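Local coordinates for protein TP_0956 (Treponema pallidum subsp. pallidum, PDB 3U64) that probably serves as the tetratricopeptide-repeat lipoprotein component of a TRAP transporter, an all-helical scaffold suited to protein-protein interaction, at residues D42-S47 and N81-T86; Q89-P92 and A98-E101; G161-F166 and T206-A211; D264-I269 and K286-L291. All coordinates share one frame; numbering follows the deposited sequence.

Contact 1. Residues D42-S47 and N81-T86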
loop_
_atom_site.group_PDB
_atom_site.type_symbol
_atom_site.label_atom_id
_atom_site.label_comp_id
_atom_site.label_asym_id
_atom_site.label_seq_id
_atom_site.Cartn_x
_atom_site.Cartn_y
_atom_site.Cartn_z
ATOM N N ASP A 42 9.467 1.996 4.657
ATOM C CA ASP A 42 8.489 1.212 3.904
ATOM C C ASP A 42 7.083 1.295 4.496
ATOM O O ASP A 42 6.110 1.394 3.754
ATOM C CB ASP A 42 8.939 -0.243 3.760
ATOM C CG ASP A 42 10.132 -0.392 2.821
ATOM O OD1 ASP A 42 10.328 0.498 1.968
ATOM O OD2 ASP A 42 10.876 -1.397 2.936
ATOM N N LEU A 43 6.973 1.252 5.822
ATOM C CA LEU A 43 5.666 1.381 6.468
ATOM C C LEU A 43 5.019 2.722 6.129
ATOM O O LEU A 43 3.816 2.798 5.878
ATOM C CB LEU A 43 5.775 1.237 7.993
ATOM C CG LEU A 43 5.901 -0.194 8.508
ATOM C CD1 LEU A 43 6.216 -0.217 9.994
ATOM C CD2 LEU A 43 4.628 -0.945 8.210
ATOM N N VAL A 44 5.822 3.780 6.135
ATOM C CA VAL A 44 5.322 5.104 5.793
ATOM C C VAL A 44 4.906 5.150 4.312
ATOM O O VAL A 44 3.774 5.503 4.001
ATOM C CB VAL A 44 6.331 6.186 6.140
ATOM C CG1 VAL A 44 5.750 7.541 5.866
ATOM C CG2 VAL A 44 6.697 6.083 7.624
ATOM N N ALA A 45 5.809 4.743 3.417
ATOM C CA ALA A 45 5.555 4.763 1.991
ATOM C C ALA A 45 4.273 4.026 1.642
ATOM O O ALA A 45 3.523 4.457 0.772
ATOM C CB ALA A 45 6.755 4.166 1.215
ATOM N N GLN A 46 4.025 2.903 2.302
ATOM C CA GLN A 46 2.859 2.083 1.958
ATOM C C GLN A 46 1.557 2.584 2.570
ATOM O O GLN A 46 0.478 2.287 2.060
ATOM C CB GLN A 46 3.085 0.624 2.347
ATOM C CG GLN A 46 4.247 0.003 1.590
ATOM C CD GLN A 46 4.376 -1.477 1.840
ATOM O OE1 GLN A 46 3.382 -2.206 1.845
ATOM N NE2 GLN A 46 5.605 -1.936 2.051
ATOM N N SER A 47 1.651 3.345 3.655
ATOM C CA SER A 47 0.441 3.842 4.305
ATOM C C SER A 47 0.068 5.254 3.885
ATOM O O SER A 47 -1.094 5.624 3.950
ATOM C CB SER A 47 0.529 3.715 5.837
ATOM O OG SER A 47 1.723 4.274 6.337
ATOM N N ASN A 81 8.429 14.368 -2.727
ATOM C CA ASN A 81 9.866 14.390 -2.537
ATOM C C ASN A 81 10.404 13.072 -1.995
ATOM O O ASN A 81 11.251 12.428 -2.606
ATOM C CB ASN A 81 10.274 15.509 -1.590
ATOM C CG ASN A 81 11.743 15.427 -1.215
ATOM O OD1 ASN A 81 12.547 14.872 -1.956
ATOM N ND2 ASN A 81 12.094 15.966 -0.062
ATOM N N ALA A 82 9.909 12.691 -0.828
ATOM C CA ALA A 82 10.444 11.536 -0.123
ATOM C C ALA A 82 10.171 10.207 -0.826
ATOM O O ALA A 82 11.007 9.319 -0.791
ATOM C CB ALA A 82 9.921 11.503 1.314
ATOM N N PHE A 83 9.016 10.062 -1.474
ATOM C CA PHE A 83 8.644 8.740 -1.974
ATOM C C PHE A 83 8.474 8.616 -3.482
ATOM O O PHE A 83 8.180 7.538 -3.991
ATOM C CB PHE A 83 7.441 8.192 -1.193
ATOM C CG PHE A 83 7.713 8.080 0.279
ATOM C CD1 PHE A 83 8.593 7.116 0.756
ATOM C CD2 PHE A 83 7.137 8.966 1.182
ATOM C CE1 PHE A 83 8.882 7.019 2.113
ATOM C CE2 PHE A 83 7.420 8.884 2.552
ATOM C CZ PHE A 83 8.289 7.913 3.014
ATOM N N VAL A 84 8.678 9.715 -4.201
ATOM C CA VAL A 84 8.682 9.638 -5.656
ATOM C C VAL A 84 10.037 10.074 -6.226
ATOM O O VAL A 84 10.743 9.273 -6.852
ATOM C CB VAL A 84 7.564 10.468 -6.278
ATOM C CG1 VAL A 84 7.603 10.350 -7.796
ATOM C CG2 VAL A 84 6.210 10.022 -5.727
ATOM N N GLN A 85 10.397 11.332 -5.985
ATOM C CA GLN A 85 11.615 11.891 -6.531
ATOM C C GLN A 85 12.857 11.207 -5.995
ATOM O O GLN A 85 13.746 10.831 -6.748
ATOM C CB GLN A 85 11.734 13.385 -6.233
ATOM C CG GLN A 85 13.071 13.956 -6.776
ATOM C CD GLN A 85 13.259 15.452 -6.550
ATOM O OE1 GLN A 85 12.294 16.238 -6.518
ATOM N NE2 GLN A 85 14.520 15.856 -6.397
ATOM N N THR A 86 12.923 11.079 -4.682
ATOM C CA THR A 86 14.123 10.583 -4.034
ATOM C C THR A 86 14.482 9.156 -4.484
ATOM O O THR A 86 15.602 8.927 -4.934
ATOM C CB THR A 86 14.017 10.746 -2.506
ATOM O OG1 THR A 86 14.252 12.120 -2.163
ATOM C CG2 THR A 86 15.029 9.876 -1.792
#

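Contact 2. Residues Q89-P92 and A98-E101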
loop_
_atom_site.group_PDB
_atom_site.type_symbol
_atom_site.label_atom_id
_atom_site.label_comp_id
_atom_site.label_asym_id
_atom_site.label_seq_id
_atom_site.Cartn_x
_atom_site.Cartn_y
_atom_site.Cartn_z
ATOM N N GLN A 89 16.012 8.997 -7.790
ATOM C CA GLN A 89 17.386 9.475 -7.817
ATOM C C GLN A 89 18.373 8.358 -7.524
ATOM O O GLN A 89 19.533 8.426 -7.924
ATOM C CB GLN A 89 17.579 10.584 -6.807
ATOM C CG GLN A 89 16.800 11.832 -7.108
ATOM C CD GLN A 89 17.419 13.038 -6.446
ATOM O OE1 GLN A 89 18.643 13.195 -6.450
ATOM N NE2 GLN A 89 16.585 13.890 -5.856
ATOM N N TYR A 90 17.911 7.325 -6.828
ATOM C CA TYR A 90 18.806 6.236 -6.457
ATOM C C TYR A 90 18.790 5.123 -7.501
ATOM O O TYR A 90 19.385 4.071 -7.303
ATOM C CB TYR A 90 18.469 5.696 -5.059
ATOM C CG TYR A 90 18.518 6.730 -3.940
ATOM C CD1 TYR A 90 19.218 7.923 -4.083
ATOM C CD2 TYR A 90 17.855 6.511 -2.745
ATOM C CE1 TYR A 90 19.256 8.872 -3.057
ATOM C CE2 TYR A 90 17.887 7.442 -1.718
ATOM C CZ TYR A 90 18.587 8.624 -1.872
ATOM O OH TYR A 90 18.609 9.554 -0.834
ATOM N N LEU A 91 18.102 5.357 -8.614
ATOM C CA LEU A 91 18.098 4.407 -9.720
ATOM C C LEU A 91 19.425 4.461 -10.479
ATOM O O LEU A 91 20.132 5.480 -10.443
ATOM C CB LEU A 91 16.954 4.695 -10.691
ATOM C CG LEU A 91 15.489 4.518 -10.293
ATOM C CD1 LEU A 91 14.639 5.068 -11.425
ATOM C CD2 LEU A 91 15.119 3.060 -10.015
ATOM N N PRO A 92 19.765 3.355 -11.169
ATOM C CA PRO A 92 20.967 3.219 -12.005
ATOM C C PRO A 92 20.859 3.958 -13.344
ATOM O O PRO A 92 19.764 4.074 -13.898
ATOM C CB PRO A 92 21.049 1.705 -12.270
ATOM C CG PRO A 92 20.092 1.066 -11.324
ATOM C CD PRO A 92 19.030 2.084 -11.065
ATOM N N ALA A 98 12.661 5.010 -16.667
ATOM C CA ALA A 98 11.872 4.958 -15.445
ATOM C C ALA A 98 12.174 6.166 -14.549
ATOM O O ALA A 98 11.294 6.661 -13.832
ATOM C CB ALA A 98 12.136 3.669 -14.701
ATOM N N GLN A 99 13.414 6.649 -14.595
ATOM C CA GLN A 99 13.779 7.821 -13.811
ATOM C C GLN A 99 13.028 9.071 -14.287
ATOM O O GLN A 99 12.424 9.799 -13.491
ATOM C CB GLN A 99 15.287 8.071 -13.845
ATOM C CG GLN A 99 15.713 9.102 -12.819
ATOM C CD GLN A 99 17.162 9.509 -12.954
ATOM O OE1 GLN A 99 17.980 9.211 -12.082
ATOM N NE2 GLN A 99 17.487 10.214 -14.039
ATOM N N ASN A 100 13.076 9.301 -15.591
ATOM C CA ASN A 100 12.414 10.436 -16.201
ATOM C C ASN A 100 10.922 10.417 -15.983
ATOM O O ASN A 100 10.313 11.453 -15.728
ATOM C CB ASN A 100 12.743 10.489 -17.692
ATOM C CG ASN A 100 14.149 10.969 -17.937
ATOM O OD1 ASN A 100 14.693 11.741 -17.144
ATOM N ND2 ASN A 100 14.764 10.491 -19.006
ATOM N N GLU A 101 10.337 9.226 -16.049
ATOM C CA GLU A 101 8.917 9.083 -15.790
ATOM C C GLU A 101 8.583 9.349 -14.320
ATOM O O GLU A 101 7.550 9.926 -14.011
ATOM C CB GLU A 101 8.443 7.692 -16.181
ATOM C CG GLU A 101 6.962 7.498 -15.970
ATOM C CD GLU A 101 6.469 6.182 -16.523
ATOM O OE1 GLU A 101 7.150 5.613 -17.410
ATOM O OE2 GLU A 101 5.403 5.716 -16.067
#

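Contact 3. Residues G161-F166 and T206-A211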
loop_
_atom_site.group_PDB
_atom_site.type_symbol
_atom_site.label_atom_id
_atom_site.label_comp_id
_atom_site.label_asym_id
_atom_site.label_seq_id
_atom_site.Cartn_x
_atom_site.Cartn_y
_atom_site.Cartn_z
ATOM N N GLY A 161 6.450 24.099 -3.383
ATOM C CA GLY A 161 5.884 23.196 -4.372
ATOM C C GLY A 161 6.268 23.602 -5.782
ATOM O O GLY A 161 6.693 22.778 -6.597
ATOM N N TYR A 162 6.144 24.890 -6.073
ATOM C CA TYR A 162 6.456 25.384 -7.410
ATOM C C TYR A 162 7.961 25.317 -7.728
ATOM O O TYR A 162 8.345 24.899 -8.818
ATOM C CB TYR A 162 5.885 26.793 -7.633
ATOM C CG TYR A 162 4.406 26.809 -7.989
ATOM C CD1 TYR A 162 3.452 27.250 -7.078
ATOM C CD2 TYR A 162 3.964 26.370 -9.232
ATOM C CE1 TYR A 162 2.098 27.260 -7.392
ATOM C CE2 TYR A 162 2.609 26.395 -9.567
ATOM C CZ TYR A 162 1.681 26.835 -8.642
ATOM O OH TYR A 162 0.328 26.851 -8.960
ATOM N N VAL A 163 8.798 25.707 -6.771
ATOM C CA VAL A 163 10.244 25.588 -6.925
ATOM C C VAL A 163 10.692 24.130 -7.084
ATOM O O VAL A 163 11.610 23.842 -7.854
ATOM C CB VAL A 163 10.985 26.222 -5.724
ATOM C CG1 VAL A 163 12.396 25.718 -5.646
ATOM C CG2 VAL A 163 10.956 27.749 -5.832
ATOM N N ALA A 164 10.056 23.208 -6.356
ATOM C CA ALA A 164 10.408 21.798 -6.484
ATOM C C ALA A 164 9.966 21.285 -7.866
ATOM O O ALA A 164 10.661 20.462 -8.480
ATOM C CB ALA A 164 9.808 20.954 -5.349
ATOM N N ALA A 165 8.837 21.791 -8.377
ATOM C CA ALA A 165 8.404 21.365 -9.717
ATOM C C ALA A 165 9.353 21.897 -10.786
ATOM O O ALA A 165 9.671 21.196 -11.746
ATOM C CB ALA A 165 6.951 21.789 -10.012
ATOM N N PHE A 166 9.790 23.143 -10.614
ATOM C CA PHE A 166 10.684 23.807 -11.565
ATOM C C PHE A 166 12.016 23.066 -11.684
ATOM O O PHE A 166 12.571 22.921 -12.769
ATOM C CB PHE A 166 10.922 25.253 -11.133
ATOM C CG PHE A 166 11.981 25.972 -11.936
ATOM C CD1 PHE A 166 11.817 26.181 -13.298
ATOM C CD2 PHE A 166 13.121 26.472 -11.317
ATOM C CE1 PHE A 166 12.786 26.856 -14.038
ATOM C CE2 PHE A 166 14.103 27.151 -12.053
ATOM C CZ PHE A 166 13.931 27.340 -13.410
ATOM N N THR A 206 17.921 29.127 -0.633
ATOM C CA THR A 206 19.336 28.850 -0.906
ATOM C C THR A 206 19.416 27.923 -2.108
ATOM O O THR A 206 20.126 28.190 -3.071
ATOM C CB THR A 206 20.036 28.186 0.285
ATOM O OG1 THR A 206 19.932 29.044 1.430
ATOM C CG2 THR A 206 21.535 27.943 -0.031
ATOM N N LYS A 207 18.641 26.849 -2.055
ATOM C CA LYS A 207 18.625 25.874 -3.128
ATOM C C LYS A 207 18.158 26.489 -4.438
ATOM O O LYS A 207 18.761 26.250 -5.474
ATOM C CB LYS A 207 17.793 24.656 -2.741
ATOM C CG LYS A 207 18.410 23.901 -1.580
ATOM C CD LYS A 207 17.799 22.508 -1.355
ATOM C CE LYS A 207 16.481 22.595 -0.626
ATOM N NZ LYS A 207 15.932 21.229 -0.358
ATOM N N PHE A 208 17.117 27.316 -4.398
ATOM C CA PHE A 208 16.665 27.934 -5.630
ATOM C C PHE A 208 17.750 28.817 -6.238
ATOM O O PHE A 208 18.093 28.663 -7.414
ATOM C CB PHE A 208 15.378 28.761 -5.448
ATOM C CG PHE A 208 15.039 29.620 -6.662
ATOM C CD1 PHE A 208 14.325 29.087 -7.748
ATOM C CD2 PHE A 208 15.474 30.939 -6.734
ATOM C CE1 PHE A 208 14.034 29.871 -8.886
ATOM C CE2 PHE A 208 15.183 31.733 -7.857
ATOM C CZ PHE A 208 14.464 31.196 -8.934
ATOM N N TYR A 209 18.285 29.746 -5.446
ATOM C CA TYR A 209 19.247 30.728 -5.974
ATOM C C TYR A 209 20.472 30.052 -6.523
ATOM O O TYR A 209 20.995 30.471 -7.538
ATOM C CB TYR A 209 19.665 31.735 -4.907
ATOM C CG TYR A 209 18.558 32.675 -4.551
ATOM C CD1 TYR A 209 17.748 33.222 -5.540
ATOM C CD2 TYR A 209 18.298 32.996 -3.228
ATOM C CE1 TYR A 209 16.712 34.077 -5.219
ATOM C CE2 TYR A 209 17.268 33.844 -2.895
ATOM C CZ TYR A 209 16.476 34.378 -3.889
ATOM O OH TYR A 209 15.449 35.220 -3.539
ATOM N N ALA A 210 20.934 28.998 -5.849
ATOM C CA ALA A 210 22.183 28.360 -6.248
ATOM C C ALA A 210 22.009 27.589 -7.549
ATOM O O ALA A 210 22.942 27.443 -8.329
ATOM C CB ALA A 210 22.693 27.429 -5.138
ATOM N N ALA A 211 20.798 27.095 -7.773
ATOM C CA ALA A 211 20.550 26.209 -8.893
ATOM C C ALA A 211 19.910 26.931 -10.065
ATOM O O ALA A 211 19.891 26.414 -11.180
ATOM C CB ALA A 211 19.669 25.045 -8.454
#

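Contact 4. Residues D264-I269 and K286-L291. With SO4 (sulfate ion), chain B.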
loop_
_atom_site.group_PDB
_atom_site.type_symbol
_atom_site.label_atom_id
_atom_site.label_comp_id
_atom_site.label_asym_id
_atom_site.label_seq_id
_atom_site.Cartn_x
_atom_site.Cartn_y
_atom_site.Cartn_z
ATOM N N ASP A 264 29.747 14.947 6.660
ATOM C CA ASP A 264 30.142 14.248 7.880
ATOM C C ASP A 264 29.351 14.802 9.061
ATOM O O ASP A 264 28.942 14.063 9.953
ATOM C CB ASP A 264 31.639 14.378 8.136
ATOM C CG ASP A 264 32.459 13.412 7.297
ATOM O OD1 ASP A 264 31.877 12.459 6.739
ATOM O OD2 ASP A 264 33.690 13.606 7.202
ATOM N N ARG A 265 29.131 16.109 9.060
ATOM C CA ARG A 265 28.283 16.712 10.075
ATOM C C ARG A 265 26.826 16.232 9.973
ATOM O O ARG A 265 26.229 15.897 10.987
ATOM C CB ARG A 265 28.402 18.234 10.050
ATOM C CG ARG A 265 29.741 18.702 10.595
ATOM C CD ARG A 265 29.796 20.198 10.781
ATOM N NE ARG A 265 29.970 20.887 9.509
ATOM C CZ ARG A 265 31.040 21.608 9.182
ATOM N NH1 ARG A 265 32.043 21.750 10.045
ATOM N NH2 ARG A 265 31.098 22.194 7.991
ATOM N N ALA A 266 26.275 16.164 8.760
ATOM C CA ALA A 266 24.919 15.620 8.567
ATOM C C ALA A 266 24.812 14.204 9.115
ATOM O O ALA A 266 23.818 13.853 9.732
ATOM C CB ALA A 266 24.514 15.636 7.088
ATOM N N LEU A 267 25.841 13.397 8.884
ATOM C CA LEU A 267 25.835 11.992 9.306
ATOM C C LEU A 267 26.194 11.756 10.783
ATOM O O LEU A 267 26.027 10.652 11.288
ATOM C CB LEU A 267 26.766 11.165 8.405
ATOM C CG LEU A 267 26.306 11.115 6.939
ATOM C CD1 LEU A 267 27.276 10.346 6.056
ATOM C CD2 LEU A 267 24.915 10.519 6.850
ATOM N N ALA A 268 26.701 12.777 11.467
ATOM C CA ALA A 268 27.064 12.611 12.871
ATOM C C ALA A 268 25.822 12.678 13.765
ATOM O O ALA A 268 25.836 12.223 14.908
ATOM C CB ALA A 268 28.112 13.657 13.298
ATOM N N ILE A 269 24.744 13.239 13.232
ATOM C CA ILE A 269 23.496 13.349 13.983
ATOM C C ILE A 269 22.889 11.975 14.294
ATOM O O ILE A 269 22.784 11.097 13.428
ATOM C CB ILE A 269 22.483 14.256 13.251
ATOM C CG1 ILE A 269 23.049 15.684 13.121
ATOM C CG2 ILE A 269 21.116 14.248 13.959
ATOM C CD1 ILE A 269 22.437 16.470 11.956
ATOM N N LYS A 286 20.063 9.267 4.532
ATOM C CA LYS A 286 20.161 8.438 3.327
ATOM C C LYS A 286 20.680 9.257 2.155
ATOM O O LYS A 286 21.525 8.794 1.394
ATOM C CB LYS A 286 18.809 7.844 2.931
ATOM C CG LYS A 286 18.340 6.699 3.782
ATOM C CD LYS A 286 17.214 5.944 3.088
ATOM C CE LYS A 286 17.704 5.268 1.805
ATOM N NZ LYS A 286 16.642 4.445 1.144
ATOM N N ARG A 287 20.164 10.477 2.009
ATOM C CA ARG A 287 20.606 11.353 0.931
ATOM C C ARG A 287 22.094 11.777 1.045
ATOM O O ARG A 287 22.817 11.784 0.056
ATOM C CB ARG A 287 19.702 12.578 0.842
ATOM C CG ARG A 287 20.133 13.548 -0.229
ATOM C CD ARG A 287 19.081 13.703 -1.305
ATOM N NE ARG A 287 19.536 14.646 -2.324
ATOM C CZ ARG A 287 19.991 14.293 -3.522
ATOM N NH1 ARG A 287 20.035 13.012 -3.871
ATOM N NH2 ARG A 287 20.390 15.225 -4.378
ATOM N N ALA A 288 22.539 12.130 2.250
ATOM C CA ALA A 288 23.937 12.478 2.498
ATOM C C ALA A 288 24.872 11.287 2.249
ATOM O O ALA A 288 25.939 11.439 1.675
ATOM C CB ALA A 288 24.112 13.008 3.936
ATOM N N ARG A 289 24.462 10.103 2.676
ATOM C CA ARG A 289 25.217 8.891 2.362
ATOM C C ARG A 289 25.379 8.698 0.847
ATOM O O ARG A 289 26.461 8.351 0.366
ATOM C CB ARG A 289 24.522 7.673 2.958
ATOM C CG ARG A 289 25.338 6.929 3.987
ATOM C CD ARG A 289 24.453 6.027 4.837
ATOM N NE ARG A 289 24.229 6.610 6.161
ATOM C CZ ARG A 289 23.041 6.723 6.758
ATOM N NH1 ARG A 289 21.936 6.288 6.163
ATOM N NH2 ARG A 289 22.961 7.270 7.963
ATOM N N TRP A 290 24.305 8.924 0.095
ATOM C CA TRP A 290 24.368 8.798 -1.361
ATOM C C TRP A 290 25.315 9.833 -1.985
ATOM O O TRP A 290 26.123 9.509 -2.845
ATOM C CB TRP A 290 22.976 8.952 -1.946
ATOM C CG TRP A 290 22.909 8.835 -3.421
ATOM C CD1 TRP A 290 22.796 7.686 -4.147
ATOM C CD2 TRP A 290 22.907 9.910 -4.368
ATOM N NE1 TRP A 290 22.737 7.977 -5.488
ATOM C CE2 TRP A 290 22.807 9.336 -5.652
ATOM C CE3 TRP A 290 22.987 11.302 -4.256
ATOM C CZ2 TRP A 290 22.787 10.107 -6.820
ATOM C CZ3 TRP A 290 22.975 12.069 -5.419
ATOM C CH2 TRP A 290 22.871 11.470 -6.683
ATOM N N LEU A 291 25.201 11.081 -1.546
ATOM C CA LEU A 291 26.091 12.135 -2.010
ATOM C C LEU A 291 27.552 11.753 -1.793
ATOM O O LEU A 291 28.362 11.857 -2.715
ATOM C CB LEU A 291 25.770 13.461 -1.321
ATOM C CG LEU A 291 24.507 14.181 -1.801
ATOM C CD1 LEU A 291 24.145 15.325 -0.865
ATOM C CD2 LEU A 291 24.687 14.688 -3.235
HETATM S S SO4 B . 21.544 3.589 3.287
HETATM O O1 SO4 B . 22.105 4.383 4.374
HETATM O O2 SO4 B . 20.415 2.811 3.797
HETATM O O3 SO4 B . 21.095 4.493 2.233
HETATM O O4 SO4 B . 22.561 2.689 2.749
#

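Contact 1. Residues D42-S47 and N81-T86
Ala45 and Val44 meet the ring of Phe83, and everything that passes between 42-47 and 81-86 is apolar. The methyl of Ala45 sits close to one side of the ring, with CB 3.5 Å from Phe83 CD1 and 3.7 Å from Phe83 CE1. Ala45 CA lies over that face, displaced toward the rim, while the opposite face is taken by the methyl of Ala82 from the ring's own helix. The phenyl is therefore sandwiched between two alanines. Val44 reaches the far end of the ring: its CG1 is 3.8 Å from Phe83 CZ, and the two side chains cross at about a right angle. This valine branch stands anti to its backbone nitrogen (chi1 -176°). Phe83 holds CG beside its own nitrogen (chi1 -59°), and from there the ring extends to helix 41-61.

No hydrogen bond links the two segments; two side-chain hydroxyls, those of Ser47 and Thr86, bond back to their own helices. Ser47 OG turns back to Leu43 O at 2.6 Å. On the other side, Asn81 O accepts twice from one residue, from Thr86 N at 3.0 Å and from Thr86 OG1 at 3.0 Å, the hydroxyl standing above the carbonyl plane.

Nearby, Val44 also touches Leu279 of helix 278-293, and Leu43 packs on Tyr76 of the second subunit, placing this end of helix 41-61 beside the assembly interface. The i to i+5 bond from Thr86 N marks a pi-type turn in helix 66-89, a local widening that carries Phe83, in an all-helical protein of the TPR clan.

Contact 2. Residues Q89-P92 and A98-E101
Leu91 reaches helix 96-124 with a single methyl group. Its CD1 is 3.7 Å from Gln99 CA and equally 3.7 Å from Gln99 N, so the leucine rests largely against main chain at the start of that helix. Two torsions produce this. CG lies anti to the carbonyl carbon of Leu91 and beside the nitrogen (chi1 -67°), and CD1 then continues anti to CA (chi2 172°), which makes it the outermost atom and aims it at the helix.

Gln99 receives this methyl at the foot of its side chain, where CB is 3.9 Å from Leu91 CD1. Beyond CG the glutamine chain stays extended, reaching across to the backbone of Gln89. Ala98 borders the same spot more loosely: its carbonyl C is 4.1 Å from Leu91 CD1, and its CB lies 4.4 Å from that methyl. No hydrogen bond passes between the segments. What holds them is van der Waals contact over a modest patch at the protein surface.

Tyr90, between the two residues that approach the helix, points its CB away from 98-101. Its ring meets that of Trp290, the planes inclined at about 35°, and it also packs on Lys286 and Arg287. The loop that follows helix 66-89 is thus held between two neighbours: Leu91 lies on helix 96-124, the next long helix in the chain, and Tyr90 lies on helix 278-293 near the C-terminal end of this strand-free fold.

Contact 3. Residues G161-F166 and T206-A211
Val163 is the first residue of 161-166 to touch Phe208, with CG2 4.1 Å from Phe208 CD1. This branch lies beside the valine nitrogen, the other being anti to it, and the two side chains cross at about a right angle. Just before it in sequence, Tyr162 faces another way and packs against Leu111 and Ala114 of helix 96-124, so consecutive residues serve different neighbours. One helical turn further on comes Phe166, whose CE2 approaches Phe208 CE1 at 4.2 Å. Both phenylalanines carry CG anti to the backbone nitrogen, chi1 172° in Phe166 and 169° in Phe208, and their side chains meet at a slant. Around this pair, Phe166 also meets the ring of Phe216, and Val179 and Val183 of helix 176-192 pack on Phe166 and Phe208 respectively. At the edge of the Phe208 ring, in its plane, lies Tyr209 CE1.

Phe208 is therefore touched at adjoining ring atoms by two residues a turn apart on helix 152-166. Carbon meets carbon throughout, with no polar bond across the segments: helices 152-166 and 196-211 are joined here by loose, non-directional apolar contact.

Contact 4. Residues D264-I269 and K286-L291
Leu267 CD2 lies 4.0 Å from Arg289 NH2, an apolar methyl beside a guanidinium that also holds a sulfate ion. The leucine comes in obliquely, whereas sulfate O1 sits at the guanidinium edge, near its plane. There Arg289 NH1 donates to O1 of the sulfate over 2.6 Å, with an N-H...O angle of 145°. The arginine chain takes an unusual course to get there: chi1 (-118°) is eclipsed rather than staggered, and the chain bends again at chi3, bringing its end closer to helix 256-268 than its first bond would suggest. Lys286, one turn earlier, borders the ion with its aliphatic part, CE being 3.5 Å from sulfate O3. The sulfate probably comes from the crystallisation liquor; its negative charge is likely to be favourable beside the arginine.

Away from the sulfate, the helices meet through small groups. Ala266 CB and Ala288 CB face each other at 4.1 Å, and Leu267 CD2 adds a second contact with Ala288 CB at 3.9 Å. The methyl of Ala288 thus touches two successive residues of the other helix, while Leu267 CD2 spans from it to the guanidinium.

The short helical segments run roughly antiparallel, at 145°, with axes 9.4 Å apart. A salt bridge from Asp264 OD1 to Lys292 and hydrogen bonds from Gln285 to the carbonyls of Ala266 and Ile269 tie helix 256-268 and the residue following it to helix 278-293. On a further side, Ile243 packs on Ala288 and His242 on Ala266, so helix 240-250 packs against both.

Along the chain the four contacts come in series, each closing before the next opens, and all belong to the TRAP transporter T-component region of the protein. Contacts 1 and 2 are neighbours in sequence, their centres 15 Å apart: helix 66-89 carries the second half of contact 1 and leads into the loop of contact 2. Contact 3 lies nearest the middle of the chain, its centre about 8 Å from the chain centre. Although the centres of contacts 2 and 4 are about 21 Å apart, they touch through the loop after helix 66-89 and helix 278-293, which packs the C-terminal region against the N-terminal helices.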